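Local coordinates for tyrosine specific protein phosphatase (PDB 4AZ1), which probably hydrolyses phosphotyrosine in proteins, as a member of the protein tyrosine phosphatase family from Trypanosoma cruzi, at residues T41-R46 against D53-E58; Y75-N80 against V91-P96. One frame throughout, in Å; residues are numbered along the deposited sequence. Where two conformers were deposited one is given.

Contact 1: T41-R46 against D53-E58; sequences TSLKNR and DILANE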
ATOM      1  N   THR A  41      16.179  -0.118  12.481  1.00 57.08           N
ATOM      2  CA  THR A  41      15.363  -0.438  11.313  1.00 52.76           C
ATOM      3  C   THR A  41      14.177   0.499  11.176  1.00 48.75           C
ATOM      4  O   THR A  41      13.836   0.948  10.074  1.00 59.23           O
ATOM      5  CB  THR A  41      14.873  -1.887  11.362  1.00 56.55           C
ATOM      6  OG1 THR A  41      16.010  -2.761  11.406  1.00 55.87           O
ATOM      7  CG2 THR A  41      14.031  -2.209  10.126  1.00 55.85           C
ATOM      8  N   SER A  42      13.549   0.800  12.305  1.00 49.50           N
ATOM      9  CA  SER A  42      12.388   1.662  12.313  1.00 52.04           C
ATOM     10  C   SER A  42      12.778   3.066  11.846  1.00 54.82           C
ATOM     11  O   SER A  42      12.014   3.733  11.133  1.00 45.97           O
ATOM     12  CB  SER A  42      11.805   1.698  13.722  1.00 52.10           C
ATOM     13  OG  SER A  42      10.572   2.355  13.725  1.00 44.44           O
ATOM     14  N   LEU A  43      13.980   3.498  12.233  1.00 49.58           N
ATOM     15  CA  LEU A  43      14.463   4.838  11.895  1.00 53.74           C
ATOM     16  C   LEU A  43      14.806   5.047  10.415  1.00 55.58           C
ATOM     17  O   LEU A  43      14.615   6.141   9.882  1.00 62.65           O
ATOM     18  CB  LEU A  43      15.668   5.211  12.761  1.00 59.25           C
ATOM     19  CG  LEU A  43      15.338   6.101  13.958  1.00 73.54           C
ATOM     20  CD1 LEU A  43      16.519   6.216  14.922  1.00 79.70           C
ATOM     21  CD2 LEU A  43      14.885   7.478  13.487  1.00 75.57           C
ATOM     22  N   LYS A  44      15.329   4.022   9.750  1.00 49.84           N
ATOM     23  CA  LYS A  44      15.598   4.164   8.326  1.00 61.48           C
ATOM     24  C   LYS A  44      14.341   3.976   7.474  1.00 62.51           C
ATOM     25  O   LYS A  44      14.373   4.179   6.261  1.00 62.76           O
ATOM     26  CB  LYS A  44      16.753   3.258   7.867  1.00 74.07           C
ATOM     27  CG  LYS A  44      16.469   1.770   7.887  1.00 75.89           C
ATOM     28  CD  LYS A  44      17.481   1.031   7.024  1.00 82.52           C
ATOM     29  CE  LYS A  44      17.102  -0.432   6.849  1.00 90.02           C
ATOM     30  NZ  LYS A  44      18.043  -1.137   5.932  1.00 97.25           N
ATOM     31  N   ASN A  45      13.228   3.613   8.107  1.00 56.76           N
ATOM     32  CA  ASN A  45      11.968   3.475   7.372  1.00 53.60           C
ATOM     33  C   ASN A  45      10.942   4.542   7.719  1.00 49.37           C
ATOM     34  O   ASN A  45       9.751   4.244   7.833  1.00 48.87           O
ATOM     35  CB  ASN A  45      11.351   2.090   7.590  1.00 54.12           C
ATOM     36  CG  ASN A  45      11.890   1.059   6.632  1.00 62.16           C
ATOM     37  OD1 ASN A  45      11.537   1.048   5.446  1.00 67.16           O
ATOM     38  ND2 ASN A  45      12.745   0.177   7.135  1.00 62.09           N
ATOM     39  N   ARG A  46      11.387   5.785   7.871  1.00 49.45           N
ATOM     40  CA  ARG A  46      10.468   6.845   8.272  1.00 57.54           C
ATOM     41  C   ARG A  46       9.391   7.151   7.230  1.00 58.03           C
ATOM     42  O   ARG A  46       8.327   7.673   7.569  1.00 56.43           O
ATOM     43  CB  ARG A  46      11.222   8.114   8.685  1.00 69.02           C
ATOM     44  CG  ARG A  46      12.217   8.643   7.677  1.00 82.88           C
ATOM     45  CD  ARG A  46      12.723  10.002   8.140  1.00 92.26           C
ATOM     46  NE  ARG A  46      12.826  10.043   9.598  1.00102.22           N
ATOM     47  CZ  ARG A  46      12.953  11.155  10.315  1.00104.29           C
ATOM     48  NH1 ARG A  46      12.995  12.336   9.713  1.00103.85           N
ATOM     49  NH2 ARG A  46      13.033  11.082  11.638  1.00104.69           N
ATOM     50  N   ASP A  53       8.181  10.208  15.590  1.00 61.26           N
ATOM     51  CA  ASP A  53       8.816   9.831  16.856  1.00 63.47           C
ATOM     52  C   ASP A  53       8.164   8.643  17.580  1.00 51.01           C
ATOM     53  O   ASP A  53       8.396   8.425  18.781  1.00 48.20           O
ATOM     54  CB  ASP A  53       8.880  11.037  17.797  1.00 74.58           C
ATOM     55  CG  ASP A  53       7.530  11.691  17.993  1.00 74.09           C
ATOM     56  OD1 ASP A  53       6.516  11.126  17.518  1.00 65.74           O
ATOM     57  OD2 ASP A  53       7.488  12.767  18.627  1.00 76.67           O
ATOM     58  N   ILE A  54       7.332   7.884  16.872  1.00 40.89           N
ATOM     59  CA  ILE A  54       6.830   6.645  17.448  1.00 40.26           C
ATOM     60  C   ILE A  54       7.486   5.524  16.676  1.00 37.96           C
ATOM     61  O   ILE A  54       7.054   5.183  15.566  1.00 39.50           O
ATOM     62  CB  ILE A  54       5.299   6.512  17.369  1.00 49.24           C
ATOM     63  CG1 ILE A  54       4.616   7.775  17.908  1.00 52.53           C
ATOM     64  CG2 ILE A  54       4.855   5.265  18.132  1.00 43.84           C
ATOM     65  CD1 ILE A  54       4.400   7.792  19.408  1.00 53.18           C
ATOM     66  N   LEU A  55       8.527   4.950  17.271  1.00 35.75           N
ATOM     67  CA  LEU A  55       9.378   3.987  16.582  1.00 40.15           C
ATOM     68  C   LEU A  55       9.306   2.622  17.256  1.00 46.22           C
ATOM     69  O   LEU A  55       9.059   2.532  18.460  1.00 47.49           O
ATOM     70  CB  LEU A  55      10.824   4.483  16.582  1.00 42.99           C
ATOM     71  CG  LEU A  55      11.079   5.875  16.005  1.00 48.79           C
ATOM     72  CD1 LEU A  55      12.553   6.239  16.131  1.00 52.60           C
ATOM     73  CD2 LEU A  55      10.630   5.961  14.551  1.00 45.74           C
ATOM     74  N   ALA A  56       9.522   1.565  16.475  1.00 37.57           N
ATOM     75  CA  ALA A  56       9.501   0.190  16.994  1.00 37.47           C
ATOM     76  C   ALA A  56      10.888  -0.251  17.464  1.00 43.22           C
ATOM     77  O   ALA A  56      11.851  -0.118  16.710  1.00 41.56           O
ATOM     78  CB  ALA A  56       8.998  -0.754  15.903  1.00 35.55           C
ATOM     79  N   ASN A  57      10.991  -0.789  18.685  1.00 42.52           N
ATOM     80  CA  ASN A  57      12.272  -1.314  19.187  1.00 43.19           C
ATOM     81  C   ASN A  57      12.868  -2.367  18.267  1.00 50.46           C
ATOM     82  O   ASN A  57      12.157  -3.257  17.803  1.00 49.42           O
ATOM     83  CB  ASN A  57      12.130  -1.950  20.577  1.00 44.79           C
ATOM     84  CG  ASN A  57      11.489  -1.024  21.587  1.00 45.71           C
ATOM     85  OD1 ASN A  57      10.528  -0.314  21.284  1.00 44.19           O
ATOM     86  ND2 ASN A  57      12.014  -1.037  22.803  1.00 45.76           N
ATOM     87  N   GLU A  58      14.175  -2.278  18.031  1.00 54.07           N
ATOM     88  CA  GLU A  58      14.868  -3.214  17.158  1.00 56.62           C
ATOM     89  C   GLU A  58      14.805  -4.643  17.692  1.00 61.57           C
ATOM     90  O   GLU A  58      14.541  -5.586  16.946  1.00 51.30           O
ATOM     91  CB  GLU A  58      16.334  -2.792  17.018  1.00 53.71           C
ATOM     92  CG  GLU A  58      17.109  -3.550  15.957  1.00 63.51           C
ATOM     93  CD  GLU A  58      16.586  -3.277  14.556  1.00 73.34           C
ATOM     94  OE1 GLU A  58      16.137  -2.136  14.298  1.00 73.98           O
ATOM     95  OE2 GLU A  58      16.631  -4.200  13.711  1.00 68.44           O
TER
HETATM   96  O   HOH W   1      13.747  -0.752  14.822  1.00 39.09           O

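Contact 2: Y75-N80 against V91-P96; sequences YYINGN and VACQAP. With FMT (formic acid), chain H.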
ATOM      1  N   TYR A  75       9.787  -6.642   4.091  0.54 78.76           N
ATOM      2  CA  TYR A  75       8.787  -5.628   4.370  0.54 72.47           C
ATOM      3  C   TYR A  75       8.916  -5.087   5.777  0.54 70.92           C
ATOM      4  O   TYR A  75       9.522  -5.703   6.653  0.54 72.83           O
ATOM      5  CB  TYR A  75       7.374  -6.150   4.111  0.54 65.47           C
ATOM      6  CG  TYR A  75       7.096  -7.476   4.758  0.54 57.68           C
ATOM      7  CD1 TYR A  75       6.862  -7.562   6.116  0.54 41.73           C
ATOM      8  CD2 TYR A  75       7.066  -8.643   4.007  0.54 59.56           C
ATOM      9  CE1 TYR A  75       6.606  -8.763   6.714  0.54 51.87           C
ATOM     10  CE2 TYR A  75       6.810  -9.857   4.600  0.54 59.52           C
ATOM     11  CZ  TYR A  75       6.580  -9.909   5.957  0.54 58.29           C
ATOM     12  OH  TYR A  75       6.324 -11.111   6.573  0.54 60.55           O
ATOM     13  N   TYR A  76       8.327  -3.922   5.980  1.00 60.92           N
ATOM     14  CA  TYR A  76       8.433  -3.230   7.247  1.00 48.11           C
ATOM     15  C   TYR A  76       7.051  -2.876   7.752  1.00 46.76           C
ATOM     16  O   TYR A  76       6.243  -2.251   7.043  1.00 41.92           O
ATOM     17  CB  TYR A  76       9.294  -1.965   7.118  1.00 49.33           C
ATOM     18  CG  TYR A  76       9.218  -1.048   8.328  1.00 44.71           C
ATOM     19  CD1 TYR A  76      10.050  -1.242   9.420  1.00 40.85           C
ATOM     20  CD2 TYR A  76       8.327   0.021   8.365  1.00 39.55           C
ATOM     21  CE1 TYR A  76       9.987  -0.413  10.520  1.00 36.33           C
ATOM     22  CE2 TYR A  76       8.262   0.860   9.469  1.00 39.50           C
ATOM     23  CZ  TYR A  76       9.095   0.634  10.538  1.00 42.21           C
ATOM     24  OH  TYR A  76       9.037   1.460  11.632  1.00 46.24           O
ATOM     25  N   ILE A  77       6.770  -3.309   8.974  1.00 39.71           N
ATOM     26  CA  ILE A  77       5.687  -2.737   9.721  1.00 36.82           C
ATOM     27  C   ILE A  77       6.313  -2.117  10.972  1.00 47.30           C
ATOM     28  O   ILE A  77       7.278  -2.658  11.533  1.00 49.66           O
ATOM     29  CB  ILE A  77       4.584  -3.764  10.042  1.00 47.48           C
ATOM     30  CG1 ILE A  77       5.028  -4.730  11.135  1.00 39.86           C
ATOM     31  CG2 ILE A  77       4.168  -4.527   8.756  1.00 35.64           C
ATOM     32  CD1 ILE A  77       3.859  -5.349  11.904  1.00 43.95           C
ATOM     33  N   ASN A  78       5.818  -0.949  11.367  1.00 42.22           N
ATOM     34  CA  ASN A  78       6.236  -0.341  12.628  1.00 46.52           C
ATOM     35  C   ASN A  78       5.540  -1.131  13.737  1.00 49.18           C
ATOM     36  O   ASN A  78       4.445  -0.762  14.182  1.00 51.05           O
ATOM     37  CB  ASN A  78       5.812   1.129  12.643  1.00 37.93           C
ATOM     38  CG  ASN A  78       6.283   1.879  13.870  1.00 45.66           C
ATOM     39  OD1 ASN A  78       6.293   1.351  14.983  1.00 56.11           O
ATOM     40  ND2 ASN A  78       6.651   3.138  13.673  1.00 42.20           N
ATOM     41  N   GLY A  79       6.146  -2.246  14.149  1.00 34.37           N
ATOM     42  CA  GLY A  79       5.485  -3.130  15.098  1.00 40.15           C
ATOM     43  C   GLY A  79       6.428  -4.010  15.888  1.00 43.23           C
ATOM     44  O   GLY A  79       7.564  -4.254  15.474  1.00 46.06           O
ATOM     45  N   ASN A  80       5.958  -4.494  17.036  1.00 38.19           N
ATOM     46  CA  ASN A  80       6.785  -5.332  17.895  1.00 33.80           C
ATOM     47  C   ASN A  80       6.028  -6.546  18.401  1.00 39.88           C
ATOM     48  O   ASN A  80       4.806  -6.493  18.603  1.00 41.93           O
ATOM     49  CB  ASN A  80       7.298  -4.536  19.092  1.00 41.68           C
ATOM     50  CG  ASN A  80       8.182  -3.373  18.685  1.00 45.69           C
ATOM     51  OD1 ASN A  80       7.692  -2.266  18.442  1.00 43.61           O
ATOM     52  ND2 ASN A  80       9.495  -3.613  18.624  1.00 36.17           N
ATOM     53  N   VAL A  91       1.147  -8.881  18.159  1.00 36.06           N
ATOM     54  CA  VAL A  91       1.928  -7.920  17.401  1.00 41.33           C
ATOM     55  C   VAL A  91       1.275  -6.562  17.592  1.00 39.65           C
ATOM     56  O   VAL A  91       0.171  -6.310  17.093  1.00 34.64           O
ATOM     57  CB  VAL A  91       2.015  -8.284  15.905  1.00 41.16           C
ATOM     58  CG1 VAL A  91       2.788  -7.219  15.158  1.00 39.22           C
ATOM     59  CG2 VAL A  91       2.705  -9.639  15.734  1.00 40.60           C
ATOM     60  N   ALA A  92       1.937  -5.699  18.356  1.00 31.98           N
ATOM     61  CA  ALA A  92       1.434  -4.344  18.550  1.00 35.74           C
ATOM     62  C   ALA A  92       2.055  -3.479  17.461  1.00 35.46           C
ATOM     63  O   ALA A  92       3.277  -3.403  17.357  1.00 33.68           O
ATOM     64  CB  ALA A  92       1.810  -3.811  19.947  1.00 27.55           C
ATOM     65  N   CYS A  93       1.236  -2.820  16.647  1.00 30.49           N
ATOM     66  CA  CYS A  93       1.805  -2.038  15.555  1.00 32.54           C
ATOM     67  C   CYS A  93       0.946  -0.849  15.236  1.00 31.83           C
ATOM     68  O   CYS A  93      -0.173  -0.737  15.739  1.00 34.74           O
ATOM     69  CB  CYS A  93       1.994  -2.913  14.307  1.00 36.51           C
ATOM     70  SG  CYS A  93       0.445  -3.611  13.686  1.00 42.91           S
ATOM     71  N   GLN A  94       1.478   0.060  14.426  1.00 32.59           N
ATOM     72  CA  GLN A  94       0.728   1.253  14.027  1.00 31.62           C
ATOM     73  C   GLN A  94      -0.290   0.843  12.972  1.00 26.64           C
ATOM     74  O   GLN A  94      -0.240  -0.286  12.442  1.00 27.95           O
ATOM     75  CB  GLN A  94       1.684   2.287  13.408  1.00 28.72           C
ATOM     76  CG  GLN A  94       2.287   1.775  12.093  1.00 38.45           C
ATOM     77  CD  GLN A  94       3.153   2.797  11.365  1.00 41.08           C
ATOM     78  OE1 GLN A  94       3.480   3.864  11.895  1.00 38.93           O
ATOM     79  NE2 GLN A  94       3.534   2.464  10.139  1.00 33.98           N
ATOM     80  N   ALA A  95      -1.234   1.732  12.684  1.00 31.71           N
ATOM     81  CA  ALA A  95      -2.074   1.584  11.495  1.00 33.22           C
ATOM     82  C   ALA A  95      -1.151   1.911  10.314  1.00 26.77           C
ATOM     83  O   ALA A  95      -0.601   3.019  10.241  1.00 29.21           O
ATOM     84  CB  ALA A  95      -3.272   2.570  11.548  1.00 19.44           C
ATOM     85  N   PRO A  96      -0.957   0.948   9.400  1.00 25.08           N
ATOM     86  CA  PRO A  96      -0.040   1.189   8.264  1.00 33.16           C
ATOM     87  C   PRO A  96      -0.488   2.373   7.408  1.00 31.49           C
ATOM     88  O   PRO A  96      -1.699   2.578   7.226  1.00 29.79           O
ATOM     89  CB  PRO A  96      -0.134  -0.113   7.444  1.00 26.87           C
ATOM     90  CG  PRO A  96      -1.521  -0.690   7.804  1.00 31.40           C
ATOM     91  CD  PRO A  96      -1.680  -0.338   9.283  1.00 27.97           C
TER
HETATM   92  C   FMT H1306       2.246  -0.970  10.025  1.00 68.43           C
HETATM   93  O1  FMT H1306       3.390  -0.494  10.003  1.00 61.87           O
HETATM   94  O2  FMT H1306       1.765  -1.652  10.944  1.00 57.81           O

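Contact 1: T41-R46 against D53-E58
T41, in the first turn of the short helix 40-44, meets the carboxylate of E58 with two donors. The backbone T41 N gives a hydrogen bond to E58 OE1 at 2.7 Å, nearly straight at 167°. The hydroxyl T41 OG1 donates to E58 OE2 at 2.8 Å, on the syn lone pair. With chi1 at -59°, T41 OG1 lies beside its own backbone N, and hydroxyl and N-H face the same carboxylate. The E58 chain is bent at chi2 and crosses the threonine side chain at about a right angle.

S42 points toward the loop 53-58. Its OG accepts from A56 N at 3.0 Å (162°) and also hydrogen-bonds Y76 OH, outside these segments. The S42 backbone N donates to a water at 3.0 Å. That water in turn donates to A56 O and to E58 OE1, 2.8 Å from it. It bridges the helix and two residues of the loop.

L43 adds an apolar touch at the exposed margin. Its CG lies 3.5 Å from L55 CD1, and the two leucines cross obliquely. The other methyl of L55, CD2, leans toward S42 OG. N45 closes the turn from within: N45 ND2 donates to T41 O at 3.2 Å, with the acceptor close to its amide plane. K44 and N45 also pack on R30 of the second subunit.

The joint between helix and loop is thus mainly polar. Two hydrogen bonds reach E58 OE1 and one reaches OE2, so the carboxylate is fixed in rotation. The amides of T41 and S42 belong to the start of the helix, and one feeds E58 directly, the other through water. This setting would probably favour the charged form of E58.

Contact 2: Y75-N80 against V91-P96
N78 lies across Q94, and their side chains cross at about a right angle. N78 CB sits over the face of the Q94 amide, 3.4 Å from Q94 CD. The two amide planes are 33° apart. Q94 CG stands between its backbone N and carbonyl carbon (chi1 66°), and the chain, extended beyond CG, brings the flat amide beneath N78 CB. The amide ends find partners elsewhere: Q94 with K48 O and R50 N, N78 with I54 O and R267.

A formic acid molecule, probably from the crystallisation liquor, sits beside this pair. Its O1 accepts from N78 N at 2.8 Å and from Q94 NE2 at 3.0 Å.

I77 crosses V91 at about a right angle. I77 CD1 touches V91 CG1 and C93 CB, each at 3.9 Å.

The backbones run antiparallel. N80 N donates to A92 O at 2.9 Å, and A92 N returns a bond to N80 O. G79 and C93 form a non-hydrogen-bonded pair, their CA atoms just 3.9 Å apart. Beyond it, Q94 N binds N78 O at 3.1 Å.

This is the open end of the beta hairpin 79-82/90-93 at the edge of the central sheet. The YIN sequence matches a conserved motif of classical tyrosine phosphatases, and QAP stands where most of them have QGP. The neighbouring strand 222-225 leads into the HCX5R phosphate-binding loop of that fold.

The centres of contacts 1 and 2 are about 10 Å apart, and contact 1 closes before contact 2 opens along the chain. They touch directly. S42 OG and Y76 OH are 2.7 Å apart, a probable hydrogen bond. I54 O and N78 ND2, at 2.8 Å, probably form another. A56 also packs against N78 and N80. The loop joining the segments of contact 1 reaches contact 2 as well: K48 and R50 bond Q94, and N49 bonds Y76 and N78. Its KNRY sequence matches the phosphotyrosine-recognition loop of classical phosphatases. Both contacts thus bond to this loop, which probably faces the substrate, and contact 2 joins it to the hairpin beside strand 222-225.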